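Local structure of GDSL-like protein (Roseburia intestinalis L1-82, 6HH9) at residues K295-P300 and W326-E331; A301-I306 and D319-E324; A77-T82 and R261-C266. The protein probably removes acetyl groups from acetylated xylan as a GDSL-type carbohydrate esterase of the SGNH hydrolase clan. One frame throughout, in Å; residues are numbered along the deposited sequence.

Contact 1 (K295-P300 and W326-E331). With BMA (beta-D-mannopyranose), chain E; BMA (beta-D-mannopyranose), chain B.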
loop_
_atom_site.group_PDB
_atom_site.type_symbol
_atom_site.label_atom_id
_atom_site.label_comp_id
_atom_site.label_asym_id
_atom_site.label_seq_id
_atom_site.Cartn_x
_atom_site.Cartn_y
_atom_site.Cartn_z
ATOM N N LYS A 295 4.641 -16.090 -1.419
ATOM C CA LYS A 295 4.142 -17.199 -0.628
ATOM C C LYS A 295 3.044 -17.855 -1.460
ATOM O O LYS A 295 2.060 -17.187 -1.820
ATOM C CB LYS A 295 3.694 -16.716 0.757
ATOM C CG LYS A 295 4.849 -16.519 1.733
ATOM C CD LYS A 295 4.473 -16.049 3.122
ATOM C CE LYS A 295 5.652 -16.159 4.069
ATOM N NZ LYS A 295 5.511 -15.292 5.263
ATOM N N SER A 296 3.265 -19.129 -1.816
ATOM C CA SER A 296 2.380 -19.878 -2.726
ATOM C C SER A 296 1.251 -20.576 -1.957
ATOM O O SER A 296 1.530 -21.250 -0.953
ATOM C CB SER A 296 3.194 -20.874 -3.505
ATOM O OG SER A 296 2.390 -21.552 -4.456
ATOM N N VAL A 297 -0.001 -20.420 -2.425
ATOM C CA VAL A 297 -1.156 -21.293 -1.992
ATOM C C VAL A 297 -0.989 -22.706 -2.553
ATOM O O VAL A 297 -1.572 -23.628 -1.970
ATOM C CB VAL A 297 -2.577 -20.816 -2.366
ATOM C CG1 VAL A 297 -3.209 -19.996 -1.265
ATOM C CG2 VAL A 297 -2.683 -20.115 -3.702
ATOM N N LYS A 298 -0.268 -22.857 -3.683
ATOM C CA LYS A 298 0.049 -24.183 -4.246
ATOM C C LYS A 298 1.291 -24.753 -3.559
ATOM O O LYS A 298 2.383 -24.263 -3.768
ATOM C CB LYS A 298 0.313 -24.119 -5.750
ATOM C CG LYS A 298 -0.919 -24.259 -6.630
ATOM C CD LYS A 298 -0.783 -23.435 -7.873
ATOM C CE LYS A 298 -0.838 -21.949 -7.574
ATOM N NZ LYS A 298 0.223 -21.183 -8.274
ATOM N N LEU A 299 1.087 -25.796 -2.751
ATOM C CA LEU A 299 2.138 -26.462 -1.983
ATOM C C LEU A 299 2.520 -27.780 -2.652
ATOM O O LEU A 299 1.759 -28.311 -3.454
ATOM C CB LEU A 299 1.614 -26.712 -0.564
ATOM C CG LEU A 299 1.143 -25.471 0.192
ATOM C CD1 LEU A 299 0.624 -25.849 1.579
ATOM C CD2 LEU A 299 2.259 -24.435 0.276
ATOM N N PRO A 300 3.722 -28.288 -2.350
ATOM C CA PRO A 300 4.769 -27.577 -1.630
ATOM C C PRO A 300 5.554 -26.643 -2.561
ATOM O O PRO A 300 5.329 -26.639 -3.764
ATOM C CB PRO A 300 5.673 -28.703 -1.117
ATOM C CG PRO A 300 5.655 -29.683 -2.252
ATOM C CD PRO A 300 4.337 -29.456 -2.977
ATOM N N TRP A 326 -6.184 -18.351 1.214
ATOM C CA TRP A 326 -7.069 -17.434 0.479
ATOM C C TRP A 326 -6.535 -17.177 -0.935
ATOM O O TRP A 326 -7.285 -16.792 -1.826
ATOM C CB TRP A 326 -7.254 -16.117 1.252
ATOM C CG TRP A 326 -5.980 -15.432 1.648
ATOM C CD1 TRP A 326 -5.384 -15.466 2.875
ATOM C CD2 TRP A 326 -5.148 -14.589 0.828
ATOM N NE1 TRP A 326 -4.240 -14.711 2.870
ATOM C CE2 TRP A 326 -4.071 -14.160 1.630
ATOM C CE3 TRP A 326 -5.213 -14.141 -0.493
ATOM C CZ2 TRP A 326 -3.077 -13.308 1.155
ATOM C CZ3 TRP A 326 -4.229 -13.304 -0.966
ATOM C CH2 TRP A 326 -3.169 -12.903 -0.155
ATOM N N GLY A 327 -5.223 -17.348 -1.106
ATOM C CA GLY A 327 -4.519 -17.054 -2.363
ATOM C C GLY A 327 -3.045 -16.777 -2.110
ATOM O O GLY A 327 -2.583 -16.836 -0.970
ATOM N N ASP A 328 -2.320 -16.485 -3.191
ATOM C CA ASP A 328 -0.914 -16.150 -3.158
ATOM C C ASP A 328 -0.730 -14.783 -2.488
ATOM O O ASP A 328 -1.578 -13.894 -2.614
ATOM C CB ASP A 328 -0.322 -16.116 -4.565
ATOM C CG ASP A 328 -0.182 -17.470 -5.237
ATOM O OD1 ASP A 328 -0.129 -18.489 -4.520
ATOM O OD2 ASP A 328 -0.108 -17.489 -6.488
ATOM N N LYS A 329 0.371 -14.641 -1.745
ATOM C CA LYS A 329 0.691 -13.412 -1.058
ATOM C C LYS A 329 2.016 -12.876 -1.593
ATOM O O LYS A 329 2.988 -13.622 -1.751
ATOM C CB LYS A 329 0.811 -13.626 0.447
ATOM C CG LYS A 329 1.293 -12.403 1.216
ATOM C CD LYS A 329 1.329 -12.597 2.705
ATOM C CE LYS A 329 1.255 -11.294 3.474
ATOM N NZ LYS A 329 1.838 -11.453 4.824
ATOM N N LEU A 330 2.052 -11.570 -1.833
ATOM C CA LEU A 330 3.283 -10.870 -2.110
ATOM C C LEU A 330 3.894 -10.448 -0.775
ATOM O O LEU A 330 3.613 -9.375 -0.250
ATOM C CB LEU A 330 2.961 -9.671 -2.999
ATOM C CG LEU A 330 4.158 -8.840 -3.443
ATOM C CD1 LEU A 330 5.117 -9.666 -4.288
ATOM C CD2 LEU A 330 3.676 -7.609 -4.195
ATOM N N GLU A 331 4.709 -11.331 -0.209
ATOM C CA GLU A 331 5.280 -11.084 1.108
ATOM C C GLU A 331 6.389 -10.023 0.989
ATOM O O GLU A 331 7.015 -9.884 -0.037
ATOM C CB GLU A 331 5.805 -12.388 1.711
ATOM C CG GLU A 331 6.215 -12.268 3.166
ATOM C CD GLU A 331 5.104 -11.843 4.105
ATOM O OE1 GLU A 331 4.433 -12.730 4.684
ATOM O OE2 GLU A 331 4.904 -10.628 4.248
HETATM C C1 BMA E . -6.534 -10.624 0.766
HETATM C C2 BMA E . -5.797 -9.471 1.488
HETATM C C3 BMA E . -5.047 -9.972 2.716
HETATM C C4 BMA E . -5.961 -10.862 3.572
HETATM C C5 BMA E . -6.717 -11.914 2.724
HETATM C C6 BMA E . -7.725 -12.730 3.533
HETATM O O2 BMA E . -6.664 -8.388 1.889
HETATM O O3 BMA E . -4.575 -8.820 3.432
HETATM O O4 BMA E . -5.212 -11.549 4.595
HETATM O O5 BMA E . -7.428 -11.336 1.628
HETATM O O6 BMA E . -8.966 -12.036 3.562
HETATM C C1 BMA B . -8.834 -11.656 -3.878
HETATM C C2 BMA B . -9.258 -12.390 -2.606
HETATM C C3 BMA B . -8.973 -11.501 -1.391
HETATM C C4 BMA B . -7.488 -11.141 -1.366
HETATM C C5 BMA B . -7.087 -10.547 -2.710
HETATM C C6 BMA B . -5.601 -10.229 -2.797
HETATM O O2 BMA B . -8.523 -13.617 -2.506
HETATM O O3 BMA B . -9.414 -12.108 -0.157
HETATM O O4 BMA B . -7.238 -10.130 -0.384
HETATM O O5 BMA B . -7.427 -11.422 -3.797
HETATM O O6 BMA B . -5.449 -9.331 -3.897
#

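Contact 2 (A301-I306 and D319-E324). With BMA (beta-D-mannopyranose), chain C.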
loop_
_atom_site.group_PDB
_atom_site.type_symbol
_atom_site.label_atom_id
_atom_site.label_comp_id
_atom_site.label_asym_id
_atom_site.label_seq_id
_atom_site.Cartn_x
_atom_site.Cartn_y
_atom_site.Cartn_z
ATOM N N ALA A 301 6.469 -25.872 -1.980
ATOM C CA ALA A 301 7.281 -24.910 -2.716
ATOM C C ALA A 301 8.642 -24.769 -2.036
ATOM O O ALA A 301 8.842 -25.229 -0.914
ATOM C CB ALA A 301 6.550 -23.591 -2.818
ATOM N N PRO A 302 9.646 -24.183 -2.718
ATOM C CA PRO A 302 10.979 -24.032 -2.132
ATOM C C PRO A 302 11.052 -23.164 -0.870
ATOM O O PRO A 302 10.155 -22.386 -0.582
ATOM C CB PRO A 302 11.789 -23.362 -3.251
ATOM C CG PRO A 302 11.054 -23.767 -4.516
ATOM C CD PRO A 302 9.587 -23.754 -4.127
ATOM N N VAL A 303 12.141 -23.333 -0.125
ATOM C CA VAL A 303 12.483 -22.444 0.965
ATOM C C VAL A 303 13.844 -21.825 0.658
ATOM O O VAL A 303 14.754 -22.527 0.213
ATOM C CB VAL A 303 12.516 -23.201 2.298
ATOM C CG1 VAL A 303 13.004 -22.317 3.430
ATOM C CG2 VAL A 303 11.160 -23.828 2.604
ATOM N N ALA A 304 13.962 -20.514 0.863
ATOM C CA ALA A 304 15.215 -19.825 0.632
ATOM C C ALA A 304 15.659 -19.181 1.936
ATOM O O ALA A 304 14.856 -19.046 2.854
ATOM C CB ALA A 304 15.038 -18.787 -0.450
ATOM N N GLU A 305 16.924 -18.772 1.995
ATOM C CA GLU A 305 17.370 -17.866 3.045
ATOM C C GLU A 305 18.018 -16.649 2.391
ATOM O O GLU A 305 18.525 -16.751 1.268
ATOM C CB GLU A 305 18.353 -18.539 3.997
ATOM C CG GLU A 305 19.672 -18.872 3.329
ATOM C CD GLU A 305 20.647 -19.654 4.188
ATOM O OE1 GLU A 305 20.247 -20.076 5.308
ATOM O OE2 GLU A 305 21.788 -19.850 3.716
ATOM N N ILE A 306 17.984 -15.523 3.110
ATOM C CA ILE A 306 18.581 -14.245 2.670
ATOM C C ILE A 306 19.670 -13.849 3.678
ATOM O O ILE A 306 19.454 -13.910 4.883
ATOM C CB ILE A 306 17.519 -13.135 2.468
ATOM C CG1 ILE A 306 18.140 -11.843 1.939
ATOM C CG2 ILE A 306 16.709 -12.870 3.727
ATOM C CD1 ILE A 306 17.131 -10.766 1.582
ATOM N N ASP A 319 10.170 -18.695 3.573
ATOM C CA ASP A 319 9.425 -19.908 3.295
ATOM C C ASP A 319 8.280 -19.565 2.334
ATOM O O ASP A 319 7.347 -18.868 2.701
ATOM C CB ASP A 319 8.931 -20.536 4.600
ATOM C CG ASP A 319 8.356 -21.925 4.430
ATOM O OD1 ASP A 319 8.119 -22.332 3.263
ATOM O OD2 ASP A 319 8.170 -22.602 5.463
ATOM N N ALA A 320 8.358 -20.079 1.104
ATOM C CA ALA A 320 7.315 -19.877 0.096
ATOM C C ALA A 320 6.123 -20.823 0.303
ATOM O O ALA A 320 5.226 -20.829 -0.522
ATOM C CB ALA A 320 7.903 -20.065 -1.279
ATOM N N ASN A 321 6.129 -21.635 1.365
ATOM C CA ASN A 321 4.994 -22.522 1.706
ATOM C C ASN A 321 4.020 -21.743 2.596
ATOM O O ASN A 321 4.201 -21.632 3.827
ATOM C CB ASN A 321 5.430 -23.833 2.375
ATOM C CG ASN A 321 6.303 -24.689 1.483
ATOM O OD1 ASN A 321 5.787 -25.399 0.621
ATOM N ND2 ASN A 321 7.615 -24.622 1.675
ATOM N N PHE A 322 2.985 -21.185 1.963
ATOM C CA PHE A 322 2.089 -20.283 2.666
ATOM C C PHE A 322 1.252 -21.139 3.613
ATOM O O PHE A 322 0.864 -22.238 3.261
ATOM C CB PHE A 322 1.287 -19.455 1.654
ATOM C CG PHE A 322 0.579 -18.225 2.170
ATOM C CD1 PHE A 322 0.963 -17.596 3.341
ATOM C CD2 PHE A 322 -0.472 -17.681 1.457
ATOM C CE1 PHE A 322 0.304 -16.461 3.793
ATOM C CE2 PHE A 322 -1.129 -16.545 1.907
ATOM C CZ PHE A 322 -0.737 -15.932 3.073
ATOM N N ASP A 323 1.024 -20.635 4.828
ATOM C CA ASP A 323 0.223 -21.330 5.828
ATOM C C ASP A 323 -1.216 -20.782 5.820
ATOM O O ASP A 323 -2.017 -21.177 6.675
ATOM C CB ASP A 323 0.891 -21.260 7.207
ATOM C CG ASP A 323 1.155 -19.853 7.734
ATOM O OD1 ASP A 323 1.145 -18.899 6.922
ATOM O OD2 ASP A 323 1.377 -19.725 8.960
ATOM N N GLU A 324 -1.551 -19.905 4.855
ATOM C CA GLU A 324 -2.922 -19.367 4.705
ATOM C C GLU A 324 -3.461 -19.876 3.375
ATOM O O GLU A 324 -2.676 -20.354 2.576
ATOM C CB GLU A 324 -2.933 -17.839 4.798
ATOM C CG GLU A 324 -2.510 -17.310 6.153
ATOM C CD GLU A 324 -2.494 -15.792 6.304
ATOM O OE1 GLU A 324 -3.435 -15.128 5.798
ATOM O OE2 GLU A 324 -1.557 -15.276 6.964
HETATM C C1 BMA C . -5.447 -11.009 5.911
HETATM C C2 BMA C . -5.094 -12.072 6.942
HETATM C C3 BMA C . -5.202 -11.607 8.398
HETATM C C4 BMA C . -4.443 -10.297 8.596
HETATM C C5 BMA C . -4.727 -9.310 7.449
HETATM C C6 BMA C . -3.708 -8.169 7.519
HETATM O O2 BMA C . -3.748 -12.471 6.691
HETATM O O3 BMA C . -4.631 -12.618 9.256
HETATM O O4 BMA C . -4.712 -9.681 9.886
HETATM O O5 BMA C . -4.651 -9.851 6.123
HETATM O O6 BMA C . -2.642 -8.443 6.623
#

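Contact 3 (A77-T82 and R261-C266). With BMA (beta-D-mannopyranose), chain B; BMA (beta-D-mannopyranose), chain E.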
loop_
_atom_site.group_PDB
_atom_site.type_symbol
_atom_site.label_atom_id
_atom_site.label_comp_id
_atom_site.label_asym_id
_atom_site.label_seq_id
_atom_site.Cartn_x
_atom_site.Cartn_y
_atom_site.Cartn_z
ATOM N N ALA A 77 -4.153 2.365 -8.001
ATOM C CA ALA A 77 -2.859 1.779 -7.687
ATOM C C ALA A 77 -2.951 0.838 -6.476
ATOM O O ALA A 77 -1.989 0.679 -5.715
ATOM C CB ALA A 77 -1.871 2.887 -7.416
ATOM N N GLY A 78 -4.111 0.212 -6.285
ATOM C CA GLY A 78 -4.281 -0.765 -5.223
ATOM C C GLY A 78 -3.621 -2.086 -5.580
ATOM O O GLY A 78 -3.688 -2.519 -6.719
ATOM N N ILE A 79 -2.962 -2.709 -4.597
ATOM C CA ILE A 79 -2.489 -4.093 -4.695
ATOM C C ILE A 79 -2.876 -4.849 -3.413
ATOM O O ILE A 79 -2.546 -4.433 -2.291
ATOM C CB ILE A 79 -0.969 -4.156 -4.950
ATOM C CG1 ILE A 79 -0.550 -3.265 -6.125
ATOM C CG2 ILE A 79 -0.539 -5.610 -5.147
ATOM C CD1 ILE A 79 0.944 -3.209 -6.362
ATOM N N GLY A 80 -3.579 -5.971 -3.592
ATOM C CA GLY A 80 -4.067 -6.781 -2.475
ATOM C C GLY A 80 -2.933 -7.369 -1.648
ATOM O O GLY A 80 -1.922 -7.793 -2.178
ATOM N N GLY A 81 -3.123 -7.349 -0.328
ATOM C CA GLY A 81 -2.253 -8.007 0.620
ATOM C C GLY A 81 -0.908 -7.325 0.754
ATOM O O GLY A 81 0.079 -8.000 1.041
ATOM N N THR A 82 -0.885 -5.993 0.569
ATOM C CA THR A 82 0.338 -5.189 0.629
ATOM C C THR A 82 0.131 -3.982 1.548
ATOM O O THR A 82 -0.990 -3.536 1.777
ATOM C CB THR A 82 0.823 -4.769 -0.762
ATOM O OG1 THR A 82 -0.073 -3.830 -1.370
ATOM C CG2 THR A 82 1.017 -5.976 -1.656
ATOM N N ARG A 261 0.818 -7.456 -16.951
ATOM C CA ARG A 261 -0.459 -6.956 -17.453
ATOM C C ARG A 261 -0.850 -5.676 -16.708
ATOM O O ARG A 261 -1.341 -4.737 -17.310
ATOM C CB ARG A 261 -1.554 -8.021 -17.315
ATOM C CG ARG A 261 -1.495 -9.093 -18.392
ATOM C CD ARG A 261 -2.439 -10.250 -18.127
ATOM N NE ARG A 261 -1.965 -11.477 -18.763
ATOM C CZ ARG A 261 -2.361 -11.927 -19.950
ATOM N NH1 ARG A 261 -3.246 -11.248 -20.664
ATOM N NH2 ARG A 261 -1.859 -13.055 -20.424
ATOM N N ASP A 262 -0.670 -5.674 -15.389
ATOM C CA ASP A 262 -0.950 -4.521 -14.558
ATOM C C ASP A 262 -0.198 -4.730 -13.248
ATOM O O ASP A 262 0.409 -5.766 -13.067
ATOM C CB ASP A 262 -2.456 -4.350 -14.343
ATOM C CG ASP A 262 -3.106 -5.573 -13.719
ATOM O OD1 ASP A 262 -3.426 -6.513 -14.468
ATOM O OD2 ASP A 262 -3.258 -5.590 -12.485
ATOM N N ILE A 263 -0.273 -3.760 -12.335
ATOM C CA ILE A 263 0.480 -3.826 -11.090
ATOM C C ILE A 263 0.012 -5.013 -10.236
ATOM O O ILE A 263 0.809 -5.545 -9.480
ATOM C CB ILE A 263 0.436 -2.490 -10.321
ATOM C CG1 ILE A 263 -0.983 -2.085 -9.925
ATOM C CG2 ILE A 263 1.128 -1.392 -11.113
ATOM C CD1 ILE A 263 -1.030 -0.849 -9.063
ATOM N N THR A 264 -1.249 -5.443 -10.382
ATOM C CA THR A 264 -1.810 -6.570 -9.590
ATOM C C THR A 264 -1.245 -7.917 -10.081
ATOM O O THR A 264 -1.361 -8.899 -9.395
ATOM C CB THR A 264 -3.350 -6.603 -9.594
ATOM O OG1 THR A 264 -3.809 -7.217 -10.800
ATOM C CG2 THR A 264 -3.993 -5.237 -9.445
ATOM N N ASP A 265 -0.700 -7.951 -11.298
ATOM C CA ASP A 265 0.121 -9.061 -11.793
ATOM C C ASP A 265 1.513 -8.906 -11.166
ATOM O O ASP A 265 2.477 -8.530 -11.847
ATOM C CB ASP A 265 0.123 -9.062 -13.329
ATOM C CG ASP A 265 0.648 -10.318 -14.001
ATOM O OD1 ASP A 265 0.815 -11.365 -13.302
ATOM O OD2 ASP A 265 0.889 -10.246 -15.245
ATOM N N CYS A 266 1.593 -9.190 -9.857
ATOM C CA CYS A 266 2.698 -8.715 -9.000
ATOM C C CYS A 266 3.907 -9.661 -8.982
ATOM O O CYS A 266 4.977 -9.268 -8.506
ATOM C CB CYS A 266 2.228 -8.458 -7.574
ATOM S SG CYS A 266 1.380 -9.855 -6.793
HETATM C C1 BMA B . -8.834 -11.656 -3.878
HETATM C C2 BMA B . -9.258 -12.390 -2.606
HETATM C C3 BMA B . -8.973 -11.501 -1.391
HETATM C C4 BMA B . -7.488 -11.141 -1.366
HETATM C C5 BMA B . -7.087 -10.547 -2.710
HETATM C C6 BMA B . -5.601 -10.229 -2.797
HETATM O O2 BMA B . -8.523 -13.617 -2.506
HETATM O O3 BMA B . -9.414 -12.108 -0.157
HETATM O O4 BMA B . -7.238 -10.130 -0.384
HETATM O O5 BMA B . -7.427 -11.422 -3.797
HETATM O O6 BMA B . -5.449 -9.331 -3.897
HETATM C C1 BMA E . -6.534 -10.624 0.766
HETATM C C2 BMA E . -5.797 -9.471 1.488
HETATM C C3 BMA E . -5.047 -9.972 2.716
HETATM C C4 BMA E . -5.961 -10.862 3.572
HETATM C C5 BMA E . -6.717 -11.914 2.724
HETATM C C6 BMA E . -7.725 -12.730 3.533
HETATM O O2 BMA E . -6.664 -8.388 1.889
HETATM O O3 BMA E . -4.575 -8.820 3.432
HETATM O O4 BMA E . -5.212 -11.549 4.595
HETATM O O5 BMA E . -7.428 -11.336 1.628
HETATM O O6 BMA E . -8.966 -12.036 3.562
#

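Contact 1 (K295-P300 and W326-E331)
Glu331 OE1 is gripped by two lysines that arrive from opposite faces of the carboxylate. Lys295 NZ, at the end of an extended chain, reaches OE1 across the contact at 2.8 Å on its anti side, while Lys329 NZ of Glu331's own strand takes the same oxygen from the syn side. Both bonds are salt bridges, and the shared carboxylate sits between the two ammonium groups; Lys295 NZ and Lys329 NZ lie 5.3 Å apart. Beneath this network Lys295 and Lys329 form an antiparallel hydrogen-bonded pair: Lys295 N gives to Lys329 O at 3.0 Å, and Lys329 N returns a bond to Lys295 O, each close to straight at 168°. Beyond the pair, Asp328 takes over from the backbone, its OD1 accepting from Val297 N at 2.9 Å nearly along the C-O direction. Val297 CG1 lies against the Gly327 peptide. On the same segment Trp326 offers one ring face to the chain E mannose, whose C5 stands 3.5 Å above the ring plane, over its centre, in a CH-pi contact; its NE1 is bonded to Glu324. With two cations on one oxygen, Glu331 is likely to stay ionised, and the joined segments carry a sugar-binding tryptophan at their edge.

Contact 2 (A301-I306 and D319-E324)
Asn321 turns its amide toward Ala301 with CG anti to its own carbonyl carbon (chi1 -62°) and the amide swung well round at chi2 -81°, while Asp319, with CG anti to the backbone N, holds its carboxylate beside that amide. The amide then serves one residue with both ends. Asn321 OD1 accepts from Ala301 N at 2.7 Å, the donor tilted 31° from the plane of the amide carbonyl, and Asn321 ND2 gives to Ala301 O at 2.9 Å, approaching from above that carbonyl's plane. Asp319 OD1 fixes the rotation of the amide: it takes Asn321 ND2 on its syn lone pair at 2.8 Å, in the amide plane, and also accepts Asn321 N from above the carboxylate, which closes an Asx turn. A lysine in place of Asn321 would probably leave Ala301 N and O without their side-chain partners and cost Asp319 OD1 one of its two donors. Val303 lies across from Asp319 as a non-hydrogen-bonded antiparallel pair, and its CG2 rests 3.5 Å from Asp319 OD1 and against Asn321 ND2. Nearby, Ala320 CB touches Pro302 O at 3.3 Å and meets Ala301 CB, and Phe361 of strand 361-370 packs on Ala320 and Pro302. The other carboxylate oxygen, Asp319 OD2, forms a salt bridge with Arg317. Further along the loop Glu324 OE1 accepts O2 of the chain C mannose at 2.8 Å as well as Trp326 NE1. Past the Val303-Asp319 pair the backbones share just a weak bond, Ala320 N to Pro302 O, and the Asn321 amide supplies the stronger ones; the Asp319 carboxylate, bonded to a guanidinium through one oxygen and to amide groups through the other, is probably ionised.

Contact 3 (A77-T82 and R261-C266)
Apolar contact carries this meeting of two loops, and Ile263 supplies most of it. Its CD1 drives against the backbone of Ala77, 3.5 Å from Ala77 CA, and also meets Ile79 CG1 at 3.8 Å. The two isoleucines cross at a slant: Ile79 CD1 comes up beside Ile263 CB and the Ile263 carbonyl oxygen. With CG1 of Ile263 set between its backbone N and carbonyl carbon (chi1 61°) and chi2 extended, the methyl is carried out to Ala77. Thr264 CG2 adds a lighter touch on Gly78 O. Arg90 of helix 84-96 touches both isoleucines, so the helix that follows the 77-82 loop also packs on the pair.

Hydrogen bonds work inside each segment. Asp262 OD2 accepts Thr264 N at 2.9 Å from above the carboxylate plane, making an Asx turn, and Asp262 O accepts Asp265 N in a type I turn, which together fix the backbone that presents Ile263. In the other loop Thr82 OG1 gives to Ile79 O at 2.7 Å, spanning a type II turn whose Gly81 has positive phi.

Two of the mannoses come close to this second turn. Gly80 CA is 3.2 Å from O6 of the chain B mannose, where a side chain would collide with it, and Gly81 CA approaches O3 of the chain E mannose. No polar bond joins the two segments, so their attachment rests on apolar fit, while each turn is kept in shape by its own bonds and the lack of a side chain at Gly80 lets the chain B mannose come close to the backbone.

From the N terminus, the loop 77-82 after strand 72-76, in the GDSL-like hydrolase family region, comes first; contact 3 ties it to 261-266, a loop of the C-terminal beta region, closing a span of nearly 180 residues. Contact 1 opens later, joining the end of strand 288-295 to the start of strand 329-336, and contact 2, which joins the start of strand 303-308 to the end of strand 316-319, lies wholly within its interval. Those two touch through probable backbone hydrogen bonds between Ser296 and both Ala320 and Phe322. Contacts 1 and 3 meet where Leu330 packs on Cys266 and Thr82, and both approach the mannoses of chains B and E; contacts 2 and 3 do not touch.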